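Local coordinates for aerolysin-like protein (Bombina maxima, PDB 6LHZ) that probably takes part in forming beta-barrel pores in membranes, as pore-forming toxins of the aerolysin family do, at residues F44-T49 / Q142-I147; M1-T6 / T64-E69. All blocks are in the same frame, centred on the assembly; numbering follows the deposited sequence.

Contact 1: residues F44-T49 / Q142-I147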
ATOM      1  N   PHE A  44      -4.202  13.150   1.805  1.00 43.85           N
ATOM      2  CA  PHE A  44      -4.266  11.859   2.477  1.00 43.83           C
ATOM      3  C   PHE A  44      -2.906  11.182   2.431  1.00 43.90           C
ATOM      4  O   PHE A  44      -2.262  11.142   1.378  1.00 44.08           O
ATOM      5  CB  PHE A  44      -5.279  10.913   1.812  1.00 34.98           C
ATOM      6  CG  PHE A  44      -6.707  11.313   1.971  1.00 34.41           C
ATOM      7  CD1 PHE A  44      -7.446  10.880   3.059  1.00 37.03           C
ATOM      8  CD2 PHE A  44      -7.328  12.084   1.014  1.00 39.55           C
ATOM      9  CE1 PHE A  44      -8.768  11.226   3.213  1.00 24.07           C
ATOM     10  CE2 PHE A  44      -8.664  12.432   1.151  1.00 43.91           C
ATOM     11  CZ  PHE A  44      -9.380  12.001   2.255  1.00 41.73           C
ATOM     12  N   ASP A  45      -2.491  10.624   3.562  1.00 41.87           N
ATOM     13  CA  ASP A  45      -1.370   9.698   3.561  1.00 45.71           C
ATOM     14  C   ASP A  45      -1.761   8.412   2.840  1.00 43.40           C
ATOM     15  O   ASP A  45      -2.848   7.856   3.042  1.00 42.22           O
ATOM     16  CB  ASP A  45      -0.932   9.392   4.999  1.00 47.54           C
ATOM     17  CG  ASP A  45      -0.207  10.570   5.661  1.00 57.71           C
ATOM     18  OD1 ASP A  45      -0.062  10.593   6.903  1.00 65.50           O
ATOM     19  OD2 ASP A  45       0.232  11.483   4.932  1.00 63.10           O
ATOM     20  N   ARG A  46      -0.864   7.943   1.995  1.00 43.61           N
ATOM     21  CA  ARG A  46      -1.014   6.673   1.309  1.00 41.02           C
ATOM     22  C   ARG A  46       0.209   5.817   1.608  1.00 44.20           C
ATOM     23  O   ARG A  46       1.346   6.281   1.453  1.00 45.13           O
ATOM     24  CB  ARG A  46      -1.165   6.898  -0.194  1.00 38.36           C
ATOM     25  CG  ARG A  46      -1.071   5.646  -1.000  1.00 42.07           C
ATOM     26  CD  ARG A  46      -1.224   5.895  -2.487  1.00 36.12           C
ATOM     27  NE  ARG A  46      -1.016   4.658  -3.228  1.00 43.94           N
ATOM     28  CZ  ARG A  46      -1.012   4.575  -4.552  1.00 40.92           C
ATOM     29  NH1 ARG A  46      -1.213   5.661  -5.267  1.00 36.09           N
ATOM     30  NH2 ARG A  46      -0.820   3.406  -5.157  1.00 40.90           N
ATOM     31  N   THR A  47      -0.009   4.579   2.052  1.00 43.65           N
ATOM     32  CA  THR A  47       1.135   3.739   2.381  1.00 46.94           C
ATOM     33  C   THR A  47       1.111   2.411   1.640  1.00 47.49           C
ATOM     34  O   THR A  47       0.095   1.983   1.075  1.00 46.34           O
ATOM     35  CB  THR A  47       1.236   3.454   3.877  1.00 41.75           C
ATOM     36  OG1 THR A  47      -0.040   3.060   4.366  1.00 48.66           O
ATOM     37  CG2 THR A  47       1.720   4.684   4.632  1.00 46.26           C
ATOM     38  N   ILE A  48       2.289   1.794   1.649  1.00 37.99           N
ATOM     39  CA  ILE A  48       2.534   0.427   1.211  1.00 37.79           C
ATOM     40  C   ILE A  48       3.577  -0.124   2.159  1.00 40.17           C
ATOM     41  O   ILE A  48       4.697   0.396   2.203  1.00 47.94           O
ATOM     42  CB  ILE A  48       3.077   0.330  -0.222  1.00 37.77           C
ATOM     43  CG1 ILE A  48       2.133   0.971  -1.232  1.00 40.36           C
ATOM     44  CG2 ILE A  48       3.383  -1.120  -0.561  1.00 35.59           C
ATOM     45  CD1 ILE A  48       2.591   0.794  -2.655  1.00 39.99           C
ATOM     46  N   THR A  49       3.233  -1.168   2.901  1.00 42.20           N
ATOM     47  CA  THR A  49       4.173  -1.789   3.833  1.00 48.43           C
ATOM     48  C   THR A  49       4.737  -3.078   3.242  1.00 37.23           C
ATOM     49  O   THR A  49       3.993  -3.931   2.755  1.00 38.30           O
ATOM     50  CB  THR A  49       3.505  -2.056   5.186  1.00 39.44           C
ATOM     51  OG1 THR A  49       3.058  -0.813   5.722  1.00 46.15           O
ATOM     52  CG2 THR A  49       4.497  -2.614   6.169  1.00 43.68           C
ATOM     53  N   GLN A 142       1.583  -4.947   1.954  1.00 38.07           N
ATOM     54  CA  GLN A 142       0.327  -4.320   2.369  1.00 41.70           C
ATOM     55  C   GLN A 142       0.164  -3.040   1.580  1.00 34.95           C
ATOM     56  O   GLN A 142       0.818  -2.040   1.878  1.00 38.05           O
ATOM     57  CB  GLN A 142       0.302  -4.018   3.860  1.00 36.37           C
ATOM     58  CG  GLN A 142      -0.160  -5.174   4.713  1.00 35.49           C
ATOM     59  CD  GLN A 142       0.793  -5.432   5.832  1.00 43.33           C
ATOM     60  OE1 GLN A 142       1.293  -4.497   6.450  1.00 53.85           O
ATOM     61  NE2 GLN A 142       1.062  -6.703   6.106  1.00 54.37           N
ATOM     62  N   SER A 143      -0.740  -3.051   0.621  1.00 36.55           N
ATOM     63  CA  SER A 143      -0.822  -1.989  -0.370  1.00 42.73           C
ATOM     64  C   SER A 143      -2.096  -1.155  -0.228  1.00 47.41           C
ATOM     65  O   SER A 143      -3.149  -1.656   0.169  1.00 47.04           O
ATOM     66  CB  SER A 143      -0.760  -2.578  -1.783  1.00 41.84           C
ATOM     67  OG  SER A 143      -0.438  -1.555  -2.698  1.00 52.20           O
ATOM     68  N   GLN A 144      -1.988   0.135  -0.571  1.00 52.84           N
ATOM     69  CA  GLN A 144      -3.121   1.052  -0.680  1.00 41.36           C
ATOM     70  C   GLN A 144      -3.063   1.746  -2.029  1.00 34.57           C
ATOM     71  O   GLN A 144      -2.004   2.228  -2.434  1.00 41.19           O
ATOM     72  CB  GLN A 144      -3.103   2.106   0.421  1.00 45.60           C
ATOM     73  CG  GLN A 144      -3.142   1.569   1.830  1.00 52.44           C
ATOM     74  CD  GLN A 144      -3.127   2.683   2.868  1.00 47.47           C
ATOM     75  OE1 GLN A 144      -2.707   3.805   2.585  1.00 47.76           O
ATOM     76  NE2 GLN A 144      -3.569   2.374   4.073  1.00 44.35           N
ATOM     77  N   SER A 145      -4.194   1.817  -2.707  1.00 41.74           N
ATOM     78  CA  SER A 145      -4.295   2.563  -3.953  1.00 36.24           C
ATOM     79  C   SER A 145      -4.508   4.067  -3.698  1.00 37.77           C
ATOM     80  O   SER A 145      -4.692   4.526  -2.566  1.00 38.79           O
ATOM     81  CB  SER A 145      -5.442   2.010  -4.777  1.00 30.06           C
ATOM     82  OG  SER A 145      -6.654   2.565  -4.308  1.00 38.96           O
ATOM     83  N   GLY A 146      -4.476   4.837  -4.784  1.00 41.70           N
ATOM     84  CA  GLY A 146      -4.951   6.208  -4.737  1.00 35.51           C
ATOM     85  C   GLY A 146      -6.429   6.276  -4.407  1.00 43.62           C
ATOM     86  O   GLY A 146      -7.174   5.307  -4.553  1.00 38.59           O
ATOM     87  N   ILE A 147      -6.859   7.444  -3.929  1.00 42.76           N
ATOM     88  CA  ILE A 147      -8.228   7.626  -3.469  1.00 39.11           C
ATOM     89  C   ILE A 147      -9.097   8.055  -4.624  1.00 42.35           C
ATOM     90  O   ILE A 147      -8.677   8.841  -5.479  1.00 48.35           O
ATOM     91  CB  ILE A 147      -8.302   8.646  -2.325  1.00 44.75           C
ATOM     92  CG1 ILE A 147      -7.830   7.986  -1.050  1.00 40.95           C
ATOM     93  CG2 ILE A 147      -9.736   9.166  -2.119  1.00 37.29           C
ATOM     94  CD1 ILE A 147      -7.249   8.943  -0.155  1.00 39.86           C
TER
HETATM   95  O   HOH W   1      -0.707  -0.044  -5.216  1.00 49.44           O

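Contact 2: residues M1-T6 / T64-E69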
ATOM      1  N   MET A   1      27.289 -13.017   4.347  1.00 73.55           N
ATOM      2  CA  MET A   1      26.741 -11.843   5.016  1.00 69.14           C
ATOM      3  C   MET A   1      25.654 -11.212   4.149  1.00 65.17           C
ATOM      4  O   MET A   1      24.841 -10.408   4.627  1.00 51.32           O
ATOM      5  CB  MET A   1      27.853 -10.831   5.325  1.00 67.56           C
ATOM      6  CG  MET A   1      27.550  -9.872   6.486  1.00 80.63           C
ATOM      7  SD  MET A   1      28.594  -8.386   6.452  1.00104.47           S
ATOM      8  CE  MET A   1      27.620  -7.229   7.421  1.00 77.93           C
ATOM      9  N   SER A   2      25.643 -11.588   2.868  1.00 60.99           N
ATOM     10  CA  SER A   2      24.689 -11.046   1.906  1.00 65.30           C
ATOM     11  C   SER A   2      24.124 -12.146   1.012  1.00 64.00           C
ATOM     12  O   SER A   2      24.876 -12.898   0.379  1.00 54.88           O
ATOM     13  CB  SER A   2      25.324  -9.951   1.047  1.00 58.77           C
ATOM     14  OG  SER A   2      24.304  -9.204   0.411  1.00 62.82           O
ATOM     15  N   ALA A   3      22.794 -12.199   0.934  1.00 43.72           N
ATOM     16  CA  ALA A   3      22.090 -13.298   0.305  1.00 45.86           C
ATOM     17  C   ALA A   3      21.808 -12.984  -1.152  1.00 50.45           C
ATOM     18  O   ALA A   3      21.544 -11.828  -1.505  1.00 44.44           O
ATOM     19  CB  ALA A   3      20.771 -13.566   1.038  1.00 37.63           C
ATOM     20  N   SER A   4      21.845 -14.019  -1.998  1.00 38.14           N
ATOM     21  CA  SER A   4      21.159 -13.883  -3.274  1.00 47.37           C
ATOM     22  C   SER A   4      19.677 -14.188  -3.068  1.00 42.58           C
ATOM     23  O   SER A   4      19.301 -15.025  -2.246  1.00 34.90           O
ATOM     24  CB  SER A   4      21.764 -14.785  -4.354  1.00 41.18           C
ATOM     25  OG  SER A   4      22.181 -16.022  -3.832  1.00 52.07           O
ATOM     26  N   VAL A   5      18.834 -13.477  -3.810  1.00 41.81           N
ATOM     27  CA  VAL A   5      17.407 -13.393  -3.529  1.00 40.50           C
ATOM     28  C   VAL A   5      16.645 -13.565  -4.836  1.00 41.42           C
ATOM     29  O   VAL A   5      16.977 -12.915  -5.829  1.00 52.12           O
ATOM     30  CB  VAL A   5      17.048 -12.033  -2.895  1.00 35.65           C
ATOM     31  CG1 VAL A   5      15.581 -11.976  -2.607  1.00 40.11           C
ATOM     32  CG2 VAL A   5      17.842 -11.786  -1.638  1.00 35.29           C
ATOM     33  N   THR A   6      15.611 -14.408  -4.837  1.00 41.65           N
ATOM     34  CA  THR A   6      14.699 -14.509  -5.976  1.00 40.62           C
ATOM     35  C   THR A   6      13.275 -14.640  -5.457  1.00 37.99           C
ATOM     36  O   THR A   6      12.987 -15.544  -4.671  1.00 45.02           O
ATOM     37  CB  THR A   6      15.047 -15.702  -6.877  1.00 45.72           C
ATOM     38  OG1 THR A   6      16.376 -15.546  -7.388  1.00 48.79           O
ATOM     39  CG2 THR A   6      14.074 -15.786  -8.064  1.00 37.72           C
ATOM     40  N   THR A  64      22.058 -11.280   8.211  1.00 35.19           N
ATOM     41  CA  THR A  64      22.047 -11.438   6.771  1.00 39.83           C
ATOM     42  C   THR A  64      21.191 -10.362   6.123  1.00 38.25           C
ATOM     43  O   THR A  64      20.095 -10.047   6.594  1.00 38.18           O
ATOM     44  CB  THR A  64      21.518 -12.826   6.407  1.00 37.70           C
ATOM     45  OG1 THR A  64      22.321 -13.822   7.038  1.00 42.06           O
ATOM     46  CG2 THR A  64      21.583 -13.039   4.934  1.00 38.69           C
ATOM     47  N   GLU A  65      21.702  -9.788   5.042  1.00 43.47           N
ATOM     48  CA  GLU A  65      20.951  -8.811   4.262  1.00 49.70           C
ATOM     49  C   GLU A  65      20.176  -9.520   3.157  1.00 47.81           C
ATOM     50  O   GLU A  65      20.722 -10.383   2.452  1.00 41.33           O
ATOM     51  CB  GLU A  65      21.874  -7.745   3.659  1.00 46.46           C
ATOM     52  CG  GLU A  65      22.853  -7.141   4.654  1.00 56.98           C
ATOM     53  CD  GLU A  65      22.845  -5.610   4.663  1.00 67.15           C
ATOM     54  OE1 GLU A  65      22.627  -5.017   5.754  1.00 63.15           O
ATOM     55  OE2 GLU A  65      23.074  -5.001   3.589  1.00 60.91           O
ATOM     56  N   ILE A  66      18.912  -9.141   3.001  1.00 43.56           N
ATOM     57  CA  ILE A  66      18.044  -9.681   1.963  1.00 41.86           C
ATOM     58  C   ILE A  66      17.529  -8.506   1.154  1.00 43.33           C
ATOM     59  O   ILE A  66      16.667  -7.752   1.626  1.00 47.47           O
ATOM     60  CB  ILE A  66      16.876 -10.488   2.539  1.00 42.85           C
ATOM     61  CG1 ILE A  66      17.386 -11.742   3.256  1.00 39.61           C
ATOM     62  CG2 ILE A  66      15.881 -10.795   1.422  1.00 37.66           C
ATOM     63  CD1 ILE A  66      16.913 -11.902   4.697  1.00 33.30           C
ATOM     64  N   GLN A  67      18.025  -8.360  -0.064  1.00 37.19           N
ATOM     65  CA  GLN A  67      17.662  -7.253  -0.935  1.00 38.62           C
ATOM     66  C   GLN A  67      16.688  -7.756  -1.994  1.00 40.31           C
ATOM     67  O   GLN A  67      17.034  -8.634  -2.791  1.00 42.80           O
ATOM     68  CB  GLN A  67      18.920  -6.671  -1.579  1.00 37.24           C
ATOM     69  CG  GLN A  67      18.829  -5.282  -2.088  1.00 47.47           C
ATOM     70  CD  GLN A  67      20.123  -4.854  -2.764  1.00 53.48           C
ATOM     71  OE1 GLN A  67      21.035  -4.363  -2.103  1.00 51.61           O
ATOM     72  NE2 GLN A  67      20.216  -5.058  -4.086  1.00 47.02           N
ATOM     73  N   LEU A  68      15.483  -7.201  -2.017  1.00 37.57           N
ATOM     74  CA  LEU A  68      14.559  -7.516  -3.089  1.00 41.68           C
ATOM     75  C   LEU A  68      13.931  -6.248  -3.657  1.00 47.03           C
ATOM     76  O   LEU A  68      13.971  -5.166  -3.053  1.00 48.91           O
ATOM     77  CB  LEU A  68      13.473  -8.502  -2.638  1.00 39.22           C
ATOM     78  CG  LEU A  68      12.507  -8.159  -1.515  1.00 43.05           C
ATOM     79  CD1 LEU A  68      11.323  -7.363  -2.055  1.00 42.74           C
ATOM     80  CD2 LEU A  68      12.041  -9.451  -0.869  1.00 43.07           C
ATOM     81  N   GLU A  69      13.335  -6.419  -4.839  1.00 44.88           N
ATOM     82  CA  GLU A  69      12.687  -5.364  -5.602  1.00 45.02           C
ATOM     83  C   GLU A  69      11.189  -5.627  -5.697  1.00 46.81           C
ATOM     84  O   GLU A  69      10.766  -6.521  -6.447  1.00 56.95           O
ATOM     85  CB  GLU A  69      13.314  -5.272  -6.991  1.00 41.75           C
ATOM     86  CG  GLU A  69      14.611  -4.478  -6.939  1.00 64.66           C
ATOM     87  CD  GLU A  69      15.585  -4.819  -8.052  1.00 79.08           C
ATOM     88  OE1 GLU A  69      16.269  -5.873  -7.965  1.00 75.92           O
ATOM     89  OE2 GLU A  69      15.688  -3.998  -8.993  1.00 75.39           O
TER

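Contact 1: residues F44-T49 / Q142-I147
Thr49 and Gln142 join the two strands by backbone: this antiparallel hydrogen-bonded pair has Thr49 N to Gln142 O at 2.8 Å and Gln142 N to Thr49 O at 2.7 Å. Further along, side chains take over as the chains separate. Gln144, lying alongside Thr47, offers its amide OE1 to Thr47 N at 2.9 Å; the N-H points straight at the oxygen but arrives from above the amide plane, 48° out of it. Thr47 OG1 adds a weak bond to the same OE1. The backbone oxygen of the same glutamine is used too: Arg46 NE donates to Gln144 O at 2.7 Å in a bent bond. With CG anti to the backbone N (chi1 169°) and the chain extended as far as NE, the guanidinium reaches the opposing backbone and lays one face over Ser145 C and Gly146 N. Replacing Arg46 with a leucine would probably leave Gln144 O without this donor and the Ser145-Gly146 peptide without its flat cover. The apolar contact is a CH-pi interaction: Ile147 CD1 sits over one face of the Phe44 ring, 3.6 Å from its centroid. Asp97 on strand 90-100 pairs by backbone with Phe44, while Asn118 on strand 110-130 pairs with Ser145. Neighbouring antiparallel strands that part locally, with side chains bridging the gap, thus form the middle of the long sheet, consistent with the elongated beta architecture of aerolysin-like proteins.

Contact 2: residues M1-T6 / T64-E69
Val5 points its side chain at strand 65-68 and straddles the backbone there, one methyl going to each of two residues. CG2 meets Ile66 CG2 at 3.8 Å, the two side chains crossing at about a right angle; CG1 lies 4.1 Å from Leu68 CB. Between them, Val5 CB faces the carbonyl Gln67 O. The split follows from the first torsion: CG1 is anti to the backbone N (chi1 -180°), which places CG2 beside that N, on the Ile66 side. Two residues earlier, Ala3 also turns its methyl toward the other segment, where CB touches Thr64 CG2 at 4.0 Å and lies more loosely near Ile66 CG1. The hydroxyl of Thr64 is engaged elsewhere, bonding to Pro61 O. Around Ser2 the backbones themselves connect: Glu65 N donates to Met1 O at 3.2 Å, and Glu65 O receives Ala3 N at 3.1 Å. Glu65 is thus gripped through both its peptide groups, in a single bridge. Beyond it the axes of 4-6 and 65-68 come no closer than 6.6 Å and are inclined by 40°, while Ser4 and Thr6 pair by backbone with Ser129 and Glu127 of strand 110-130. Val126 and Ile128 of that strand also touch Val5. The chemistry therefore changes along the contact, from two backbone hydrogen bonds at the chain start to aliphatic packing, which is less directional and tolerates the oblique crossing.

Contact 1 lies near the centre of the chain and contact 2 about 22 Å from it; their centres are about 25 Å apart, and their nearest atoms, about 9 Å apart, do not touch. Both reach the same five-stranded sheet, but contact 1 joins two adjacent strands within it, whereas contact 2 sets strand 4-28, an outermost strand of that sheet within this chain, against the short strand 65-68 of a separate two-stranded sheet. Despite its central place, contact 1 is a surface contact, dominated by amide, guanidinium and backbone polar bonds. Contact 2 is partly buried and relies more on aliphatic groups. Their segments alternate along the sequence, with strand 41-53 followed by strand 65-68.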